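Local coordinates for protein bifunctional cytochrome P450/NADPH--P450 reductase (Deinococcus aerius, PDB 7F3H) that probably hydroxylates organic substrates at a haem iron, as a self-sufficient P450 fused to its NADPH-dependent reductase, at residues P9-H14 with L20-G25; L35-P40 with N373-D378; G42-D47 with L53-D58; M184-T189 with R206-D211; K437-Q440 with P446-F449. All blocks are in the same frame, centred on the assembly; numbering follows the deposited sequence.

Contact 1: P9-H14 with L20-G25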
# COMPACT_ATOMS: atom_id res chain seq x y z
N PRO A 9 14.39 4.27 -25.44
CA PRO A 9 14.19 2.96 -26.06
C PRO A 9 12.72 2.57 -26.06
O PRO A 9 11.96 2.92 -25.15
CB PRO A 9 15.03 2.01 -25.19
CG PRO A 9 16.07 2.93 -24.52
CD PRO A 9 15.36 4.24 -24.34
N SER A 10 12.32 1.84 -27.11
CA SER A 10 10.97 1.37 -27.29
C SER A 10 10.94 -0.01 -27.95
O SER A 10 11.70 -0.25 -28.90
CB SER A 10 10.17 2.39 -28.11
OG SER A 10 8.77 2.21 -27.90
N PRO A 11 10.12 -0.94 -27.45
CA PRO A 11 10.08 -2.30 -28.04
C PRO A 11 9.46 -2.26 -29.43
O PRO A 11 8.72 -1.33 -29.77
CB PRO A 11 9.16 -3.07 -27.07
CG PRO A 11 9.06 -2.22 -25.88
CD PRO A 11 9.17 -0.82 -26.34
N PRO A 12 9.75 -3.26 -30.26
CA PRO A 12 9.40 -3.15 -31.70
C PRO A 12 7.90 -3.05 -32.07
O PRO A 12 7.64 -2.66 -33.22
CB PRO A 12 10.06 -4.39 -32.31
CG PRO A 12 10.28 -5.32 -31.16
CD PRO A 12 10.53 -4.46 -29.97
N LYS A 13 6.92 -3.38 -31.19
CA LYS A 13 5.47 -3.24 -31.46
C LYS A 13 4.91 -4.37 -32.34
O LYS A 13 5.59 -4.85 -33.25
CB LYS A 13 5.20 -1.87 -32.10
CG LYS A 13 3.79 -1.46 -32.42
CD LYS A 13 3.79 -0.08 -33.10
CE LYS A 13 3.84 1.16 -32.22
NZ LYS A 13 2.51 1.52 -31.62
N HIS A 14 3.64 -4.77 -32.13
CA HIS A 14 2.91 -5.93 -32.68
C HIS A 14 1.96 -5.52 -33.80
O HIS A 14 1.27 -4.50 -33.68
CB HIS A 14 2.09 -6.61 -31.57
CG HIS A 14 1.49 -7.92 -31.95
ND1 HIS A 14 0.43 -8.04 -32.83
CD2 HIS A 14 1.76 -9.19 -31.54
CE1 HIS A 14 0.09 -9.31 -32.96
NE2 HIS A 14 0.89 -10.03 -32.18
N LEU A 20 -0.45 -2.42 -27.12
CA LEU A 20 -1.55 -2.58 -26.17
C LEU A 20 -1.51 -3.95 -25.50
O LEU A 20 -2.11 -4.12 -24.44
CB LEU A 20 -2.89 -2.38 -26.88
CG LEU A 20 -3.27 -0.92 -27.14
CD1 LEU A 20 -3.38 -0.11 -25.85
CD2 LEU A 20 -2.36 -0.23 -28.18
N HIS A 21 -0.86 -4.93 -26.12
CA HIS A 21 -0.77 -6.26 -25.53
C HIS A 21 -0.00 -6.23 -24.21
O HIS A 21 -0.18 -7.14 -23.38
CB HIS A 21 -0.18 -7.25 -26.55
CG HIS A 21 1.20 -6.93 -27.02
ND1 HIS A 21 1.53 -5.72 -27.59
CD2 HIS A 21 2.32 -7.69 -27.07
CE1 HIS A 21 2.81 -5.73 -27.92
NE2 HIS A 21 3.32 -6.91 -27.61
N TYR A 22 0.87 -5.23 -24.01
CA TYR A 22 1.56 -5.06 -22.73
C TYR A 22 0.62 -4.66 -21.60
O TYR A 22 0.95 -4.85 -20.43
CB TYR A 22 2.65 -4.00 -22.87
CG TYR A 22 3.81 -4.40 -23.76
CD1 TYR A 22 4.66 -5.42 -23.39
CD2 TYR A 22 4.03 -3.75 -24.95
CE1 TYR A 22 5.70 -5.79 -24.20
CE2 TYR A 22 5.07 -4.11 -25.76
CZ TYR A 22 5.90 -5.14 -25.39
OH TYR A 22 6.95 -5.51 -26.20
N LEU A 23 -0.57 -4.14 -21.93
CA LEU A 23 -1.54 -3.70 -20.94
C LEU A 23 -2.55 -4.78 -20.59
O LEU A 23 -3.49 -4.51 -19.83
CB LEU A 23 -2.29 -2.46 -21.44
CG LEU A 23 -1.50 -1.17 -21.35
CD1 LEU A 23 -2.26 -0.03 -22.01
CD2 LEU A 23 -1.15 -0.83 -19.89
N ALA A 24 -2.43 -5.96 -21.19
CA ALA A 24 -3.38 -7.04 -20.99
C ALA A 24 -3.02 -7.88 -19.77
O ALA A 24 -1.89 -7.86 -19.28
CB ALA A 24 -3.43 -7.92 -22.24
N GLY A 25 -4.01 -8.63 -19.29
CA GLY A 25 -3.78 -9.57 -18.20
C GLY A 25 -4.22 -9.01 -16.86
O GLY A 25 -4.74 -7.90 -16.74
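H14 lays its CB over one face of the H21 imidazole, 4.1 Å from the ring centroid, while its own ring turns an edge toward that same face. The two histidines thus form an edge-to-face pair with centroids 5.5 Å apart and planes at 56°. H21 owes its place to a first torsion that sets CG between backbone N and carbonyl carbon (chi1 61°), which swings the ring off the 3-10 turn 20-23 and up to H14; the atom of H21 nearest to H14 CB is CE1, at 3.8 Å. ND1 of H14 is bonded to the backbone N atoms of Q16 and Y17, which would help to hold the ring's rotation. Deeper in, the hydroxyl end of Y22 meets the ring of P11, with Y22 OH 3.4 Å from P11 CB. L35 and L46 also touch both P11 and Y22, so this N-terminal loop of the P450 domain is laid on helix 28-38 and strand 43-48. No hydrogen bond joins the two segments: the contact rests on C-H groups against rings and on dispersion. The N-H donors at H14 ND1 probably keep that nitrogen unprotonated, leaving any proton to NE2.

Contact 2: L35-P40 with N373-D378; sequences LARQIP and NPDEFD
R37 and D375 reach for each other from opposite directions and meet in a salt bridge, R37 NH2 to D375 OD1, 3.0 Å. The carboxylate oxygen comes to the edge of the guanidinium, near its plane, and D375 CG lies in that plane as well, 3.8 Å from R37 NH2. The two flat groups are nevertheless turned 36° apart, and the grip is one-sided: D375 OD2 is 3.9 Å from R37 NH2, so a single N-O pair carries the bridge in place of a two-pronged fork. The distance to be bridged is large, the nearest CA atoms, those of R37 and P374, being 12.0 Å apart, and the long R37 chain covers more of it than the short D375. R37 bends at chi2 (-69°) and then runs nearly straight through chi3, which carries the guanidinium from the last turn of helix 28-38 across to the other segment. D375 stands in a type I beta turn, N373 to E376, closed by E376 N to N373 O at 3.1 Å. This loop rests on the ExxR pair and the later arginine that form the ERR triad, as in P450s: E324 takes D378 N, R327 gives to P374 O within the turn, and R381 gives to N373 O. D375 OD1 also forms a salt bridge with R366, so one oxygen is shared by two arginines, which would probably stabilise the carboxylate in its charged form.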
# COMPACT_ATOMS: atom_id res chain seq x y z
N LEU A 35 9.78 -6.59 -19.97
CA LEU A 35 10.42 -5.61 -20.86
C LEU A 35 11.65 -4.98 -20.23
O LEU A 35 12.70 -4.92 -20.87
CB LEU A 35 9.51 -4.47 -21.30
CG LEU A 35 8.63 -4.67 -22.49
CD1 LEU A 35 7.78 -3.39 -22.65
CD2 LEU A 35 9.63 -4.84 -23.65
N ALA A 36 11.51 -4.46 -19.01
CA ALA A 36 12.64 -3.78 -18.38
C ALA A 36 13.86 -4.69 -18.35
O ALA A 36 14.98 -4.24 -18.61
CB ALA A 36 12.27 -3.33 -16.97
N ARG A 37 13.63 -5.99 -18.15
CA ARG A 37 14.76 -6.92 -18.12
C ARG A 37 15.39 -7.08 -19.50
O ARG A 37 16.57 -7.42 -19.58
CB ARG A 37 14.29 -8.29 -17.64
CG ARG A 37 14.21 -8.43 -16.16
CD ARG A 37 15.60 -8.41 -15.53
NE ARG A 37 15.55 -9.04 -14.21
CZ ARG A 37 15.44 -8.37 -13.07
NH1 ARG A 37 15.35 -7.04 -13.09
NH2 ARG A 37 15.40 -9.03 -11.91
N GLN A 38 14.65 -6.74 -20.57
CA GLN A 38 15.27 -6.76 -21.89
C GLN A 38 16.02 -5.46 -22.18
O GLN A 38 16.95 -5.46 -22.99
CB GLN A 38 14.25 -6.92 -23.03
CG GLN A 38 13.21 -8.00 -22.89
CD GLN A 38 13.83 -9.34 -22.68
OE1 GLN A 38 14.76 -9.71 -23.39
NE2 GLN A 38 13.33 -10.07 -21.69
N ILE A 39 15.64 -4.36 -21.53
CA ILE A 39 16.19 -3.07 -21.94
C ILE A 39 17.14 -2.52 -20.87
O ILE A 39 16.70 -1.96 -19.86
CB ILE A 39 15.04 -2.09 -22.25
CG1 ILE A 39 14.03 -2.77 -23.20
CG2 ILE A 39 15.55 -0.76 -22.82
CD1 ILE A 39 12.93 -1.87 -23.70
N PRO A 40 18.46 -2.61 -21.09
CA PRO A 40 19.41 -2.25 -20.03
C PRO A 40 19.61 -0.77 -19.83
O PRO A 40 20.13 -0.39 -18.77
CB PRO A 40 20.72 -2.91 -20.49
CG PRO A 40 20.62 -2.89 -21.99
CD PRO A 40 19.14 -3.16 -22.28
N ASN A 373 22.71 -10.04 -6.26
CA ASN A 373 21.78 -11.15 -6.38
C ASN A 373 20.35 -10.66 -6.23
O ASN A 373 19.65 -11.05 -5.25
CB ASN A 373 22.09 -12.26 -5.39
CG ASN A 373 23.46 -12.83 -5.59
OD1 ASN A 373 23.86 -13.09 -6.72
ND2 ASN A 373 24.19 -13.03 -4.50
N PRO A 374 19.85 -9.84 -7.13
CA PRO A 374 18.56 -9.17 -6.91
C PRO A 374 17.39 -10.12 -6.78
O PRO A 374 16.40 -9.76 -6.13
CB PRO A 374 18.42 -8.28 -8.14
CG PRO A 374 19.20 -9.00 -9.21
CD PRO A 374 20.40 -9.56 -8.47
N ASP A 375 17.45 -11.32 -7.38
CA ASP A 375 16.28 -12.19 -7.33
C ASP A 375 16.28 -13.09 -6.09
O ASP A 375 15.41 -13.96 -5.97
CB ASP A 375 16.16 -13.04 -8.61
CG ASP A 375 16.01 -12.19 -9.87
OD1 ASP A 375 15.25 -11.19 -9.90
OD2 ASP A 375 16.67 -12.55 -10.87
N GLU A 376 17.18 -12.85 -5.15
CA GLU A 376 17.32 -13.66 -3.95
C GLU A 376 16.68 -12.96 -2.74
O GLU A 376 16.94 -11.78 -2.49
CB GLU A 376 18.80 -13.93 -3.70
CG GLU A 376 19.15 -14.92 -2.59
CD GLU A 376 20.61 -15.38 -2.68
OE1 GLU A 376 21.06 -15.73 -3.81
OE2 GLU A 376 21.32 -15.35 -1.64
N PHE A 377 15.81 -13.69 -2.03
CA PHE A 377 15.20 -13.17 -0.81
C PHE A 377 16.22 -13.26 0.32
O PHE A 377 16.64 -14.36 0.70
CB PHE A 377 13.92 -13.92 -0.47
CG PHE A 377 13.09 -13.29 0.65
CD1 PHE A 377 13.33 -13.59 1.98
CD2 PHE A 377 12.05 -12.41 0.36
CE1 PHE A 377 12.57 -13.02 2.99
CE2 PHE A 377 11.28 -11.84 1.38
CZ PHE A 377 11.54 -12.13 2.69
N ASP A 378 16.61 -12.11 0.87
CA ASP A 378 17.69 -12.06 1.85
C ASP A 378 17.39 -10.94 2.84
O ASP A 378 17.49 -9.76 2.49
CB ASP A 378 19.03 -11.87 1.13
CG ASP A 378 20.25 -11.92 2.06
OD1 ASP A 378 20.10 -12.00 3.30
OD2 ASP A 378 21.39 -11.87 1.52

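Contact 3: G42-D47 with L53-D58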
# COMPACT_ATOMS: atom_id res chain seq x y z
N GLY A 42 17.55 1.29 -18.86
CA GLY A 42 16.90 1.69 -17.63
C GLY A 42 15.63 2.50 -17.79
O GLY A 42 15.03 2.87 -16.76
N LEU A 43 15.18 2.77 -19.03
CA LEU A 43 13.85 3.34 -19.21
C LEU A 43 13.37 2.96 -20.61
O LEU A 43 14.18 2.76 -21.52
CB LEU A 43 13.80 4.90 -19.05
CG LEU A 43 14.17 5.93 -20.14
CD1 LEU A 43 13.75 7.40 -19.83
CD2 LEU A 43 15.58 5.86 -20.67
N PHE A 44 12.06 2.88 -20.80
CA PHE A 44 11.53 2.61 -22.14
C PHE A 44 10.20 3.33 -22.33
O PHE A 44 9.63 3.89 -21.40
CB PHE A 44 11.38 1.11 -22.44
CG PHE A 44 10.41 0.39 -21.52
CD1 PHE A 44 9.04 0.53 -21.67
CD2 PHE A 44 10.89 -0.45 -20.52
CE1 PHE A 44 8.16 -0.12 -20.85
CE2 PHE A 44 10.02 -1.13 -19.69
CZ PHE A 44 8.65 -0.96 -19.84
N GLN A 45 9.71 3.27 -23.57
CA GLN A 45 8.57 4.04 -24.07
C GLN A 45 7.60 3.11 -24.80
O GLN A 45 8.03 2.25 -25.57
CB GLN A 45 9.10 5.08 -25.04
CG GLN A 45 8.31 6.31 -25.26
CD GLN A 45 8.93 7.13 -26.38
OE1 GLN A 45 9.96 6.74 -26.95
NE2 GLN A 45 8.30 8.24 -26.73
N LEU A 46 6.29 3.27 -24.56
CA LEU A 46 5.19 2.58 -25.24
C LEU A 46 4.17 3.55 -25.81
O LEU A 46 4.00 4.65 -25.28
CB LEU A 46 4.51 1.60 -24.25
CG LEU A 46 5.25 0.41 -23.64
CD1 LEU A 46 4.27 -0.42 -22.85
CD2 LEU A 46 5.94 -0.46 -24.70
N ASP A 47 3.46 3.15 -26.90
CA ASP A 47 2.36 4.01 -27.45
C ASP A 47 1.05 3.40 -27.03
O ASP A 47 0.66 2.35 -27.54
CB ASP A 47 2.21 4.19 -28.96
CG ASP A 47 3.26 4.99 -29.58
OD1 ASP A 47 3.99 5.72 -28.86
OD2 ASP A 47 3.18 5.04 -30.88
N LEU A 53 3.47 6.25 -22.87
CA LEU A 53 3.77 5.71 -21.54
C LEU A 53 5.27 5.51 -21.41
O LEU A 53 5.90 4.92 -22.30
CB LEU A 53 3.01 4.40 -21.26
CG LEU A 53 3.05 3.77 -19.84
CD1 LEU A 53 2.42 4.67 -18.77
CD2 LEU A 53 2.35 2.42 -19.81
N ILE A 54 5.87 6.07 -20.35
CA ILE A 54 7.31 5.94 -20.10
C ILE A 54 7.50 5.23 -18.77
O ILE A 54 6.83 5.56 -17.78
CB ILE A 54 8.01 7.31 -20.11
CG1 ILE A 54 7.67 8.03 -21.42
CG2 ILE A 54 9.51 7.16 -19.92
CD1 ILE A 54 8.32 9.36 -21.57
N GLN A 55 8.41 4.24 -18.76
CA GLN A 55 8.74 3.45 -17.57
C GLN A 55 10.22 3.61 -17.20
O GLN A 55 11.10 3.45 -18.06
CB GLN A 55 8.42 1.96 -17.80
CG GLN A 55 6.93 1.66 -18.00
CD GLN A 55 6.16 1.63 -16.70
OE1 GLN A 55 6.73 1.59 -15.61
NE2 GLN A 55 4.85 1.62 -16.81
N ALA A 56 10.49 3.92 -15.92
CA ALA A 56 11.86 4.14 -15.46
C ALA A 56 12.21 3.26 -14.28
O ALA A 56 11.45 3.17 -13.32
CB ALA A 56 12.07 5.58 -15.04
N TYR A 57 13.43 2.69 -14.31
CA TYR A 57 13.90 1.73 -13.32
C TYR A 57 15.42 1.76 -13.08
O TYR A 57 15.90 1.09 -12.16
CB TYR A 57 13.40 0.32 -13.72
CG TYR A 57 13.67 -0.03 -15.17
CD1 TYR A 57 12.79 0.40 -16.17
CD2 TYR A 57 14.75 -0.83 -15.55
CE1 TYR A 57 13.01 0.12 -17.49
CE2 TYR A 57 14.97 -1.13 -16.88
CZ TYR A 57 14.10 -0.65 -17.84
OH TYR A 57 14.29 -0.95 -19.17
N ASP A 58 16.18 2.48 -13.91
CA ASP A 58 17.61 2.71 -13.63
C ASP A 58 17.76 3.53 -12.35
O ASP A 58 17.15 4.61 -12.25
CB ASP A 58 18.30 3.45 -14.78
CG ASP A 58 19.80 3.63 -14.56
OD1 ASP A 58 20.53 2.66 -14.79
OD2 ASP A 58 20.27 4.72 -14.19
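The beta hairpin 43-48/51-56 forms one end of the mixed sheet in the N-terminal part of the P450 fold, and its strands run antiparallel, with axes 4.8 Å apart at 162°. Strand 51-56 pairs on with strand 356-359 through backbone bonds of I54 and A56 to A358. F44 with Q55 and L46 with L53 are hydrogen-bonded pairs, each closed by two backbone bonds; L46 N to L53 O is 2.8 Å. L43 with A56 and Q45 with I54 are the non-hydrogen-bonded pairs, their side chains on the other face. The F44 ring stands beside Q55, whose CB lies over it 3.8 Å from the centroid. A first torsion between backbone N and carbonyl carbon (chi1 62°) turns that ring across to the second strand, and Y57 OH reaches its edge near the ring plane, the two aromatic side chains crossing at about a right angle. Y57 also covers G42, whose CA lies 3.8 Å from the Y57 ring centroid. The phenol hydroxyl is bonded to I39 O, joining the hairpin to the end of helix 28-38. With an alanine in place of Y57, G42 and the edge of F44 would probably lose their cover and I39 O this partner. G42 has backbone angles that call for glycine, and D58, N-cap of helix 59-65, packs its CB against G42 CA. The G42 carbonyl oxygen is gripped twice, by Y57 N at 2.9 Å and by D58 N at 3.1 Å, the latter in the carbonyl plane on a lone pair.

Contact 4: M184-T189 with R206-D211; sequences MHHTMT and RAYWAD
Y208 OH donates to T187 OG1 at 2.9 Å, the one hydrogen bond between segments 184-189 and 206-211, and the same hydroxyl is also bonded to N84 ND2. T187 OG1 lies at the edge of the phenol ring near its plane, and is bonded in addition to A183 O one turn back in its own helix. H186 comes over the face of Y208: its ND1 sits 3.2 Å above the ring plane, displaced toward the rim and nearest CG. The two rings are oblique, planes at 46°, with centroids 4.6 Å apart. Both side chains have CG trans to backbone N (H186 chi1 -165°, Y208 chi1 166°), which extends each one toward the other helix. L85 of helix 80-86 touches both T187 and Y208, and a salt bridge from D211 to R182 is a further tie. A phenylalanine at Y208 would keep the ring beneath H186 but would probably leave T187 OG1 without its donor and N84 without its acceptor. Helices 175-190 and 199-227 correspond by order in the fold to the F and G helices, which in P450s cover the substrate pocket. The buried hydroxyl has two partners, giving to T187 and taking from N84, which would hold the ring's orientation.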
# COMPACT_ATOMS: atom_id res chain seq x y z
N MET A 184 -14.24 1.25 -5.16
CA MET A 184 -12.83 1.06 -5.56
C MET A 184 -12.73 0.28 -6.87
O MET A 184 -12.02 0.70 -7.81
CB MET A 184 -12.08 0.35 -4.44
CG MET A 184 -11.81 1.25 -3.23
SD MET A 184 -10.65 2.56 -3.67
CE MET A 184 -9.11 1.75 -3.19
N HIS A 185 -13.42 -0.85 -6.95
CA HIS A 185 -13.41 -1.62 -8.19
C HIS A 185 -13.89 -0.78 -9.38
O HIS A 185 -13.26 -0.76 -10.45
CB HIS A 185 -14.28 -2.86 -8.03
CG HIS A 185 -14.37 -3.69 -9.27
ND1 HIS A 185 -13.35 -4.53 -9.67
CD2 HIS A 185 -15.32 -3.76 -10.23
CE1 HIS A 185 -13.70 -5.12 -10.81
NE2 HIS A 185 -14.88 -4.66 -11.17
N HIS A 186 -15.01 -0.07 -9.21
CA HIS A 186 -15.54 0.72 -10.31
C HIS A 186 -14.59 1.86 -10.69
O HIS A 186 -14.48 2.20 -11.88
CB HIS A 186 -16.92 1.27 -9.94
CG HIS A 186 -17.68 1.78 -11.11
ND1 HIS A 186 -17.83 3.13 -11.37
CD2 HIS A 186 -18.29 1.13 -12.13
CE1 HIS A 186 -18.53 3.28 -12.48
NE2 HIS A 186 -18.82 2.09 -12.96
N THR A 187 -13.89 2.42 -9.70
CA THR A 187 -12.93 3.48 -9.98
C THR A 187 -11.83 2.99 -10.90
O THR A 187 -11.47 3.68 -11.86
CB THR A 187 -12.33 4.00 -8.66
OG1 THR A 187 -13.27 4.83 -7.97
CG2 THR A 187 -11.04 4.77 -8.91
N MET A 188 -11.34 1.76 -10.67
CA MET A 188 -10.33 1.25 -11.60
C MET A 188 -10.93 0.94 -12.96
O MET A 188 -10.25 1.08 -13.98
CB MET A 188 -9.63 -0.01 -11.04
CG MET A 188 -8.93 0.18 -9.69
SD MET A 188 -7.77 1.58 -9.66
CE MET A 188 -8.23 2.36 -8.10
N THR A 189 -12.22 0.57 -13.00
CA THR A 189 -12.89 0.30 -14.28
C THR A 189 -12.98 1.57 -15.14
O THR A 189 -12.81 1.51 -16.37
CB THR A 189 -14.30 -0.25 -14.03
OG1 THR A 189 -14.24 -1.62 -13.63
CG2 THR A 189 -15.22 -0.08 -15.25
N ARG A 206 -24.55 5.35 -11.78
CA ARG A 206 -25.50 5.87 -10.80
C ARG A 206 -25.31 5.20 -9.46
O ARG A 206 -25.25 5.86 -8.41
CB ARG A 206 -26.95 5.68 -11.26
CG ARG A 206 -27.35 6.38 -12.51
CD ARG A 206 -28.87 6.34 -12.63
NE ARG A 206 -29.34 6.51 -14.00
CZ ARG A 206 -29.84 5.52 -14.73
NH1 ARG A 206 -29.96 4.29 -14.23
NH2 ARG A 206 -30.23 5.78 -15.97
N ALA A 207 -25.23 3.87 -9.47
CA ALA A 207 -24.97 3.17 -8.22
C ALA A 207 -23.60 3.54 -7.64
O ALA A 207 -23.44 3.58 -6.42
CB ALA A 207 -25.11 1.66 -8.46
N TYR A 208 -22.62 3.85 -8.48
CA TYR A 208 -21.30 4.21 -7.96
C TYR A 208 -21.37 5.51 -7.17
O TYR A 208 -21.00 5.54 -5.98
CB TYR A 208 -20.33 4.28 -9.15
CG TYR A 208 -18.99 4.93 -8.97
CD1 TYR A 208 -17.93 4.29 -8.30
CD2 TYR A 208 -18.74 6.17 -9.56
CE1 TYR A 208 -16.67 4.91 -8.18
CE2 TYR A 208 -17.48 6.79 -9.45
CZ TYR A 208 -16.46 6.16 -8.77
OH TYR A 208 -15.25 6.80 -8.69
N TRP A 209 -21.92 6.56 -7.77
CA TRP A 209 -22.07 7.82 -7.04
C TRP A 209 -22.97 7.65 -5.82
O TRP A 209 -22.76 8.33 -4.80
CB TRP A 209 -22.59 8.93 -7.97
CG TRP A 209 -21.58 9.26 -9.05
CD1 TRP A 209 -21.64 8.91 -10.37
CD2 TRP A 209 -20.35 9.96 -8.87
NE1 TRP A 209 -20.52 9.36 -11.04
CE2 TRP A 209 -19.71 10.01 -10.14
CE3 TRP A 209 -19.72 10.54 -7.78
CZ2 TRP A 209 -18.48 10.62 -10.34
CZ3 TRP A 209 -18.49 11.16 -7.98
CH2 TRP A 209 -17.89 11.19 -9.25
N ALA A 210 -23.91 6.71 -5.88
CA ALA A 210 -24.77 6.44 -4.72
C ALA A 210 -23.98 5.82 -3.58
O ALA A 210 -24.14 6.24 -2.42
CB ALA A 210 -25.93 5.52 -5.12
N ASP A 211 -23.18 4.78 -3.89
CA ASP A 211 -22.24 4.17 -2.95
C ASP A 211 -21.39 5.23 -2.27
O ASP A 211 -21.22 5.23 -1.03
CB ASP A 211 -21.31 3.20 -3.72
CG ASP A 211 -21.93 1.83 -3.96
OD1 ASP A 211 -22.90 1.48 -3.28
OD2 ASP A 211 -21.41 1.09 -4.83

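Contact 5: K437-Q440 with P446-F449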
# COMPACT_ATOMS: atom_id res chain seq x y z
N LYS A 437 -0.49 -15.93 -8.02
CA LYS A 437 -1.31 -15.22 -9.01
C LYS A 437 -1.51 -13.81 -8.47
O LYS A 437 -2.10 -13.63 -7.40
CB LYS A 437 -2.65 -15.93 -9.27
CG LYS A 437 -3.21 -15.73 -10.70
CD LYS A 437 -4.66 -16.23 -10.88
CE LYS A 437 -4.70 -17.64 -11.52
NZ LYS A 437 -5.99 -17.96 -12.22
N VAL A 438 -0.94 -12.83 -9.16
CA VAL A 438 -0.95 -11.43 -8.74
C VAL A 438 -2.05 -10.67 -9.49
O VAL A 438 -2.19 -10.81 -10.71
CB VAL A 438 0.42 -10.79 -8.97
CG1 VAL A 438 0.41 -9.34 -8.52
CG2 VAL A 438 1.48 -11.58 -8.23
N LYS A 439 -2.87 -9.92 -8.76
CA LYS A 439 -3.86 -9.06 -9.39
C LYS A 439 -3.52 -7.61 -9.10
O LYS A 439 -3.15 -7.24 -7.97
CB LYS A 439 -5.29 -9.39 -8.90
CG LYS A 439 -6.44 -8.54 -9.55
CD LYS A 439 -6.87 -8.87 -10.98
CE LYS A 439 -7.72 -10.15 -10.95
NZ LYS A 439 -9.05 -9.92 -10.26
N GLN A 440 -3.61 -6.79 -10.15
CA GLN A 440 -3.31 -5.36 -10.12
C GLN A 440 -4.60 -4.55 -10.26
O GLN A 440 -5.35 -4.72 -11.23
CB GLN A 440 -2.33 -4.99 -11.23
CG GLN A 440 -1.83 -3.58 -11.05
CD GLN A 440 -0.78 -3.22 -12.05
OE1 GLN A 440 -0.57 -3.92 -13.05
NE2 GLN A 440 -0.09 -2.11 -11.79
N PRO A 446 -1.72 -10.92 -3.79
CA PRO A 446 -1.89 -12.35 -4.12
C PRO A 446 -3.35 -12.74 -4.06
O PRO A 446 -4.08 -12.29 -3.18
CB PRO A 446 -1.04 -13.10 -3.08
CG PRO A 446 -0.62 -12.16 -2.09
CD PRO A 446 -0.96 -10.75 -2.53
N GLU A 447 -3.81 -13.45 -5.10
CA GLU A 447 -5.21 -13.80 -5.24
C GLU A 447 -5.37 -15.30 -5.08
O GLU A 447 -4.47 -16.06 -5.45
CB GLU A 447 -5.71 -13.32 -6.61
CG GLU A 447 -7.18 -13.00 -6.69
CD GLU A 447 -7.57 -12.56 -8.08
OE1 GLU A 447 -6.80 -12.85 -9.01
OE2 GLU A 447 -8.58 -11.84 -8.24
N ASP A 448 -6.50 -15.74 -4.52
CA ASP A 448 -6.82 -17.16 -4.40
C ASP A 448 -5.75 -17.93 -3.62
O ASP A 448 -5.49 -19.11 -3.87
CB ASP A 448 -7.03 -17.80 -5.78
CG ASP A 448 -7.97 -17.00 -6.66
OD1 ASP A 448 -9.01 -16.54 -6.13
OD2 ASP A 448 -7.63 -16.79 -7.85
N PHE A 449 -5.14 -17.23 -2.66
CA PHE A 449 -4.10 -17.75 -1.79
C PHE A 449 -4.76 -18.32 -0.53
O PHE A 449 -5.30 -17.57 0.29
CB PHE A 449 -3.11 -16.63 -1.47
CG PHE A 449 -2.00 -16.99 -0.50
CD1 PHE A 449 -1.55 -18.31 -0.33
CD2 PHE A 449 -1.35 -15.98 0.23
CE1 PHE A 449 -0.48 -18.63 0.58
CE2 PHE A 449 -0.29 -16.29 1.10
CZ PHE A 449 0.14 -17.62 1.28
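This is a surface contact at the open end of a small antiparallel beta hairpin, strands 438-440 and 444-446, in the C-terminal part of the P450 domain, held by one backbone bond and one salt bridge. V438 and P446 form a non-hydrogen-bonded pair with CA atoms 4.8 Å apart. Next to it, E447 N donates to K437 O at 2.9 Å, nearly along the C=O axis, and P446 CA adds a C-H contact to K437 O at 3.5 Å. The salt bridge lies across the two segments: K439 NZ to E447 OE2 is 2.8 Å, on the syn side of OE2 and 19° out of the carboxylate plane. The two side chains take contrasting shapes. E447 is stretched out beyond CG, whereas K439 leaves with CG trans to its backbone N (chi1 -178°) and then curls through three successive bends, chi2 to chi4, so that its ammonium comes round to OE2. This curl also brings K439 CE to E447 OE1, 3.4 Å away, and the lysine methylenes thus lie against both oxygens. K437 CD passes 4.4 Å from E447 OE1, while K437 NZ stays 4.8 Å from D448 OD2, too far for a bridge. Inward, P446 packs on A277 and F278 of helix 254-285, and F449 stacks on Y434, whose hydroxyl is bonded to E447 O and K437 N. With two lysines and two acids gathered at the surface, the charges probably balance one another, and E447 is likely to stay ionised beside K439.

In the fold
Contacts 1, 2 and 3 form one continuous N-terminal cluster. The centres of contacts 1 and 3 lie about 12 Å apart, with P9 packing on F44 and L43, and those of contacts 2 and 3 about 15 Å apart, with A36 against Y57. P9 on I39 is one of the touches between contacts 1 and 2. Contacts 4 and 5 stand apart from this cluster and from each other, about 22 Å between their centres and about 6 Å between nearest atoms. The nearest atoms of contacts 5 and 1 are also about 6 Å apart. Three contacts lie at similar range from the haem: side chains of Q55 (contact 3) and T187 (contact 4) are about 13 Å from it, that of P446 (contact 5) about 11 Å.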